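Local structure of 43.8 kDa insecticidal crystal protein (Bacillus thuringiensis, 4JP0) at residues Y57-N71 and V79-I93. The protein acts with a partner protein, Cry34Ab1, as a binary insecticidal toxin against western corn rootworm, whose larval midgut epithelium is probably the primary target. Numbering follows the deposited sequence. Where two conformers were deposited one is given.
Sequences YIITSYAANNCKVWN and VSTYSSTNSIQKWQI
Val69 and Ser80 form an antiparallel hydrogen-bonded pair, with Val69 N to Ser80 O and Ser80 N to Val69 O both at 2.9 Å, and Trp70 faces Val79 as the adjoining non-hydrogen-bonded pair. A second, isolated bridge joins Tyr57 and Trp91 through reciprocal backbone bonds where strands 57-61 and 91-93 cross nearly at right angles (97°). Between the two ladders a single water ties four groups together: it accepts from Ile59 N and, weakly, from Trp91 NE1, and donates to the carbonyls of Trp70 and Gln89.

Side-chain polar bonds centre on Gln89. Its extended side chain carries an amide whose NE2 donates to Asn71 OD1 (3.1 Å) and to Thr81 O, both near the amide plane, while OE1 takes Ser83 N on a lone pair at 2.9 Å; three bonds thus fix the rotation of the amide and hold the 81-83 loop against strand 69-71. Farther out, Lys68 bends at its last torsion (chi4 -71°) to bring NZ to Thr81 OG1.

Ile59 and Trp70 both pack on the Trp91 indole. Ile59 CD1 lies over its five-membered ring in a CH-pi contact, 3.9 Å from the centroid, and the edge of Trp70 meets the same indole in a T-shaped stack with planes at 84°. Away from Trp91, Ile58 CD1 reaches Tyr82 CE1 at 3.7 Å, and the methyl CG2 of Val69 rests against the Gln89 amide.

The contact lies in the ricin B-type, beta-trefoil lectin domain; its ladders pair the two arms of hairpin 69-73/76-80 and bridge strand 56-61 to 91-96, with water and side chains linking the two. Trp47 of strand 43-52 stacks edge-to-face with Trp70, strand 99-104 packs on Trp91 through Ile102 and Ser104, and helix 193-199 touches Cys67, while Tyr82 OH bonds to Glu270.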
loop_
_atom_site.group_PDB
_atom_site.type_symbol
_atom_site.label_atom_id
_atom_site.label_comp_id
_atom_site.label_asym_id
_atom_site.label_seq_id
_atom_site.Cartn_x
_atom_site.Cartn_y
_atom_site.Cartn_z
ATOM N N TYR A 57 -6.922 9.981 13.076
ATOM C CA TYR A 57 -5.993 9.108 13.746
ATOM C C TYR A 57 -6.673 7.882 14.316
ATOM O O TYR A 57 -7.883 7.922 14.607
ATOM C CB TYR A 57 -5.381 9.814 14.966
ATOM C CG TYR A 57 -4.659 11.074 14.634
ATOM C CD1 TYR A 57 -5.320 12.289 14.632
ATOM C CD2 TYR A 57 -3.324 11.048 14.278
ATOM C CE1 TYR A 57 -4.680 13.453 14.334
ATOM C CE2 TYR A 57 -2.664 12.221 13.975
ATOM C CZ TYR A 57 -3.352 13.427 14.005
ATOM O OH TYR A 57 -2.719 14.613 13.693
ATOM N N ILE A 58 -5.864 6.832 14.525
ATOM C CA ILE A 58 -6.288 5.649 15.274
ATOM C C ILE A 58 -5.468 5.713 16.558
ATOM O O ILE A 58 -4.250 5.936 16.512
ATOM C CB ILE A 58 -5.932 4.349 14.521
ATOM C CG1 ILE A 58 -6.666 4.285 13.174
ATOM C CG2 ILE A 58 -6.290 3.150 15.389
ATOM C CD1 ILE A 58 -8.216 4.320 13.330
ATOM N N ILE A 59 -6.106 5.551 17.705
ATOM C CA ILE A 59 -5.374 5.607 18.983
ATOM C C ILE A 59 -5.209 4.163 19.507
ATOM O O ILE A 59 -6.217 3.464 19.841
ATOM C CB ILE A 59 -6.162 6.460 19.988
ATOM C CG1 ILE A 59 -6.440 7.862 19.396
ATOM C CG2 ILE A 59 -5.407 6.488 21.351
ATOM C CD1 ILE A 59 -7.282 8.817 20.338
ATOM N N THR A 60 -3.952 3.728 19.598
ATOM C CA THR A 60 -3.647 2.319 19.837
ATOM C C THR A 60 -3.041 2.080 21.182
ATOM O O THR A 60 -2.138 2.813 21.586
ATOM C CB THR A 60 -2.625 1.857 18.798
ATOM O OG1 THR A 60 -3.143 2.134 17.479
ATOM C CG2 THR A 60 -2.386 0.324 18.874
ATOM N N SER A 61 -3.535 1.069 21.880
ATOM C CA SER A 61 -2.949 0.725 23.179
ATOM C C SER A 61 -1.520 0.215 22.898
ATOM O O SER A 61 -1.306 -0.790 22.187
ATOM C CB SER A 61 -3.790 -0.350 23.855
ATOM O OG SER A 61 -3.372 -0.500 25.194
ATOM N N TYR A 62 -0.536 0.878 23.484
ATOM C CA TYR A 62 0.840 0.575 23.096
ATOM C C TYR A 62 1.385 -0.653 23.785
ATOM O O TYR A 62 1.738 -0.600 24.947
ATOM C CB TYR A 62 1.748 1.792 23.329
ATOM C CG TYR A 62 3.185 1.574 22.888
ATOM C CD1 TYR A 62 3.517 1.561 21.544
ATOM C CD2 TYR A 62 4.193 1.357 23.818
ATOM C CE1 TYR A 62 4.838 1.365 21.135
ATOM C CE2 TYR A 62 5.491 1.166 23.432
ATOM C CZ TYR A 62 5.817 1.147 22.098
ATOM O OH TYR A 62 7.130 0.992 21.707
ATOM N N ALA A 63 1.410 -1.777 23.064
ATOM C CA ALA A 63 1.938 -3.037 23.586
ATOM C C ALA A 63 1.196 -3.453 24.852
ATOM O O ALA A 63 1.788 -4.022 25.798
ATOM C CB ALA A 63 3.416 -2.925 23.881
ATOM N N ALA A 64 -0.092 -3.123 24.882
ATOM C CA ALA A 64 -0.970 -3.613 25.926
ATOM C C ALA A 64 -2.304 -3.967 25.272
ATOM O O ALA A 64 -2.606 -3.455 24.192
ATOM C CB ALA A 64 -1.177 -2.577 26.979
ATOM N N ASN A 65 -3.095 -4.805 25.928
ATOM C CA ASN A 65 -4.400 -5.232 25.382
ATOM C C ASN A 65 -4.308 -5.700 23.941
ATOM O O ASN A 65 -5.207 -5.453 23.156
ATOM C CB ASN A 65 -5.429 -4.080 25.483
ATOM C CG ASN A 65 -5.355 -3.344 26.813
ATOM O OD1 ASN A 65 -4.850 -2.218 26.888
ATOM N ND2 ASN A 65 -5.885 -3.972 27.863
ATOM N N ASN A 66 -3.229 -6.405 23.607
ATOM C CA ASN A 66 -3.043 -6.916 22.244
ATOM C C ASN A 66 -3.077 -5.825 21.172
ATOM O O ASN A 66 -3.449 -6.077 19.999
ATOM C CB ASN A 66 -4.059 -8.061 21.944
ATOM C CG ASN A 66 -3.571 -9.016 20.876
ATOM O OD1 ASN A 66 -2.375 -9.324 20.787
ATOM N ND2 ASN A 66 -4.490 -9.471 20.034
ATOM N N CYS A 67 -2.663 -4.613 21.557
ATOM C CA CYS A 67 -2.620 -3.493 20.636
ATOM C C CYS A 67 -3.995 -3.237 20.025
ATOM O O CYS A 67 -4.095 -2.911 18.863
ATOM C CB CYS A 67 -1.562 -3.701 19.537
ATOM S SG CYS A 67 0.105 -3.686 20.228
ATOM N N LYS A 68 -5.048 -3.461 20.799
ATOM C CA LYS A 68 -6.379 -3.026 20.385
ATOM C C LYS A 68 -6.412 -1.472 20.434
ATOM O O LYS A 68 -5.509 -0.821 20.984
ATOM C CB LYS A 68 -7.434 -3.627 21.286
ATOM C CG LYS A 68 -7.654 -5.155 21.059
ATOM C CD LYS A 68 -8.631 -5.661 22.082
ATOM C CE LYS A 68 -8.636 -7.200 22.158
ATOM N NZ LYS A 68 -9.237 -7.846 20.979
ATOM N N VAL A 69 -7.441 -0.875 19.844
ATOM C CA VAL A 69 -7.497 0.556 19.677
ATOM C C VAL A 69 -8.739 1.171 20.298
ATOM O O VAL A 69 -9.754 0.497 20.514
ATOM C CB VAL A 69 -7.500 0.918 18.158
ATOM C CG1 VAL A 69 -6.292 0.239 17.437
ATOM C CG2 VAL A 69 -8.786 0.456 17.500
ATOM N N TRP A 70 -8.686 2.470 20.557
ATOM C CA TRP A 70 -9.850 3.109 21.164
ATOM C C TRP A 70 -11.074 2.907 20.276
ATOM O O TRP A 70 -11.033 3.101 19.041
ATOM C CB TRP A 70 -9.614 4.598 21.433
ATOM C CG TRP A 70 -8.722 4.927 22.602
ATOM C CD1 TRP A 70 -7.804 4.118 23.241
ATOM C CD2 TRP A 70 -8.652 6.186 23.238
ATOM N NE1 TRP A 70 -7.165 4.834 24.238
ATOM C CE2 TRP A 70 -7.681 6.101 24.258
ATOM C CE3 TRP A 70 -9.326 7.391 23.052
ATOM C CZ2 TRP A 70 -7.380 7.173 25.089
ATOM C CZ3 TRP A 70 -9.011 8.458 23.877
ATOM C CH2 TRP A 70 -8.050 8.334 24.874
ATOM N N ASN A 71 -12.183 2.584 20.919
ATOM C CA ASN A 71 -13.360 2.179 20.226
ATOM C C ASN A 71 -14.555 2.694 20.991
ATOM O O ASN A 71 -14.630 2.530 22.189
ATOM C CB ASN A 71 -13.354 0.645 20.199
ATOM C CG ASN A 71 -14.587 0.043 19.550
ATOM O OD1 ASN A 71 -14.615 -0.159 18.321
ATOM N ND2 ASN A 71 -15.583 -0.341 20.373
ATOM N N VAL A 79 -11.100 -0.617 24.403
ATOM C CA VAL A 79 -10.202 -0.944 23.306
ATOM C C VAL A 79 -10.722 -2.192 22.620
ATOM O O VAL A 79 -11.131 -3.163 23.304
ATOM C CB VAL A 79 -8.711 -1.104 23.723
ATOM C CG1 VAL A 79 -8.077 0.247 24.015
ATOM C CG2 VAL A 79 -8.537 -2.121 24.947
ATOM N N SER A 80 -10.747 -2.156 21.280
ATOM C CA SER A 80 -11.222 -3.306 20.516
ATOM C C SER A 80 -10.301 -3.556 19.332
ATOM O O SER A 80 -9.521 -2.688 18.930
ATOM C CB SER A 80 -12.635 -3.063 19.955
ATOM O OG SER A 80 -13.584 -2.743 20.953
ATOM N N THR A 81 -10.404 -4.739 18.757
ATOM C CA THR A 81 -9.607 -5.038 17.577
ATOM C C THR A 81 -9.814 -3.993 16.460
ATOM O O THR A 81 -10.947 -3.703 16.059
ATOM C CB THR A 81 -10.001 -6.427 17.061
ATOM O OG1 THR A 81 -9.750 -7.391 18.090
ATOM C CG2 THR A 81 -9.108 -6.853 15.891
ATOM N N TYR A 82 -8.713 -3.484 15.910
ATOM C CA TYR A 82 -8.803 -2.504 14.870
ATOM C C TYR A 82 -9.580 -3.053 13.711
ATOM O O TYR A 82 -9.400 -4.209 13.316
ATOM C CB TYR A 82 -7.407 -2.093 14.367
ATOM C CG TYR A 82 -7.478 -1.207 13.153
ATOM C CD1 TYR A 82 -8.122 0.042 13.210
ATOM C CD2 TYR A 82 -6.927 -1.609 11.940
ATOM C CE1 TYR A 82 -8.201 0.876 12.101
ATOM C CE2 TYR A 82 -7.000 -0.783 10.826
ATOM C CZ TYR A 82 -7.643 0.451 10.911
ATOM O OH TYR A 82 -7.696 1.268 9.813
ATOM N N SER A 83 -10.480 -2.239 13.188
ATOM C CA SER A 83 -11.180 -2.594 11.960
ATOM C C SER A 83 -11.145 -1.391 11.015
ATOM O O SER A 83 -11.638 -0.312 11.404
ATOM C CB SER A 83 -12.628 -2.946 12.254
ATOM O OG SER A 83 -13.348 -2.918 11.021
ATOM N N SER A 84 -10.607 -1.565 9.789
ATOM C CA SER A 84 -10.484 -0.425 8.888
ATOM C C SER A 84 -11.830 -0.018 8.293
ATOM O O SER A 84 -11.916 0.960 7.575
ATOM C CB SER A 84 -9.414 -0.634 7.793
ATOM O OG SER A 84 -9.808 -1.637 6.865
ATOM N N THR A 85 -12.886 -0.746 8.631
ATOM C CA THR A 85 -14.194 -0.384 8.151
ATOM C C THR A 85 -15.096 0.088 9.272
ATOM O O THR A 85 -16.288 0.302 9.049
ATOM C CB THR A 85 -14.831 -1.555 7.366
ATOM O OG1 THR A 85 -14.705 -2.780 8.107
ATOM C CG2 THR A 85 -14.020 -1.827 6.098
ATOM N N ASN A 86 -14.533 0.266 10.468
ATOM C CA ASN A 86 -15.310 0.710 11.617
ATOM C C ASN A 86 -15.064 2.177 11.969
ATOM O O ASN A 86 -14.040 2.513 12.587
ATOM C CB ASN A 86 -14.995 -0.140 12.847
ATOM C CG ASN A 86 -16.078 -0.049 13.882
ATOM O OD1 ASN A 86 -16.948 0.813 13.785
ATOM N ND2 ASN A 86 -16.070 -0.966 14.852
ATOM N N SER A 87 -16.027 3.031 11.613
ATOM C CA SER A 87 -15.879 4.484 11.773
ATOM C C SER A 87 -15.703 4.924 13.226
ATOM O O SER A 87 -15.068 5.949 13.503
ATOM C CB SER A 87 -17.054 5.231 11.130
ATOM O OG SER A 87 -18.172 5.326 12.004
ATOM N N ILE A 88 -16.231 4.122 14.145
ATOM C CA ILE A 88 -16.172 4.467 15.563
ATOM C C ILE A 88 -14.811 4.309 16.159
ATOM O O ILE A 88 -14.685 4.390 17.378
ATOM C CB ILE A 88 -17.088 3.558 16.363
ATOM C CG1 ILE A 88 -16.558 2.109 16.262
ATOM C CG2 ILE A 88 -18.542 3.711 15.918
ATOM C CD1 ILE A 88 -17.071 1.134 17.385
ATOM N N GLN A 89 -13.801 3.982 15.357
ATOM C CA GLN A 89 -12.455 3.941 15.904
ATOM C C GLN A 89 -11.621 5.111 15.384
ATOM O O GLN A 89 -10.439 5.194 15.666
ATOM C CB GLN A 89 -11.788 2.623 15.556
ATOM C CG GLN A 89 -12.492 1.429 16.214
ATOM C CD GLN A 89 -11.938 0.110 15.746
ATOM O OE1 GLN A 89 -11.192 0.060 14.777
ATOM N NE2 GLN A 89 -12.308 -0.958 16.414
ATOM N N LYS A 90 -12.232 5.998 14.598
ATOM C CA LYS A 90 -11.471 7.142 14.028
ATOM C C LYS A 90 -11.566 8.417 14.875
ATOM O O LYS A 90 -12.642 8.775 15.368
ATOM C CB LYS A 90 -11.942 7.449 12.595
ATOM C CG LYS A 90 -11.807 6.259 11.620
ATOM C CD LYS A 90 -12.058 6.726 10.169
ATOM C CE LYS A 90 -13.527 6.963 9.955
ATOM N NZ LYS A 90 -13.915 7.389 8.519
ATOM N N TRP A 91 -10.459 9.121 15.034
ATOM C CA TRP A 91 -10.431 10.312 15.883
ATOM C C TRP A 91 -9.836 11.508 15.167
ATOM O O TRP A 91 -9.033 11.351 14.236
ATOM C CB TRP A 91 -9.576 10.031 17.150
ATOM C CG TRP A 91 -10.108 8.847 17.904
ATOM C CD1 TRP A 91 -9.809 7.541 17.696
ATOM C CD2 TRP A 91 -11.079 8.884 18.942
ATOM N NE1 TRP A 91 -10.533 6.752 18.553
ATOM C CE2 TRP A 91 -11.318 7.559 19.340
ATOM C CE3 TRP A 91 -11.766 9.919 19.590
ATOM C CZ2 TRP A 91 -12.211 7.231 20.365
ATOM C CZ3 TRP A 91 -12.650 9.596 20.609
ATOM C CH2 TRP A 91 -12.880 8.269 20.969
ATOM N N GLN A 92 -10.239 12.703 15.620
ATOM C CA GLN A 92 -9.620 13.956 15.229
ATOM C C GLN A 92 -9.020 14.511 16.492
ATOM O O GLN A 92 -9.620 14.364 17.554
ATOM C CB GLN A 92 -10.649 14.957 14.677
ATOM C CG GLN A 92 -11.116 14.622 13.288
ATOM C CD GLN A 92 -12.173 15.586 12.803
ATOM O OE1 GLN A 92 -13.265 15.165 12.436
ATOM N NE2 GLN A 92 -11.863 16.895 12.817
ATOM N N ILE A 93 -7.824 15.098 16.411
ATOM C CA ILE A 93 -7.211 15.722 17.593
ATOM C C ILE A 93 -6.969 17.163 17.218
ATOM O O ILE A 93 -6.192 17.454 16.322
ATOM C CB ILE A 93 -5.920 14.984 17.946
ATOM C CG1 ILE A 93 -6.257 13.530 18.251
ATOM C CG2 ILE A 93 -5.257 15.584 19.153
ATOM C CD1 ILE A 93 -5.013 12.717 18.615
HETATM O O HOH W 1 -4.311 16.913 13.961
HETATM O O HOH W 2 -8.836 4.390 17.627
HETATM O O HOH W 3 -5.926 -3.915 16.865
HETATM O O HOH W 4 -11.965 -6.805 20.383
#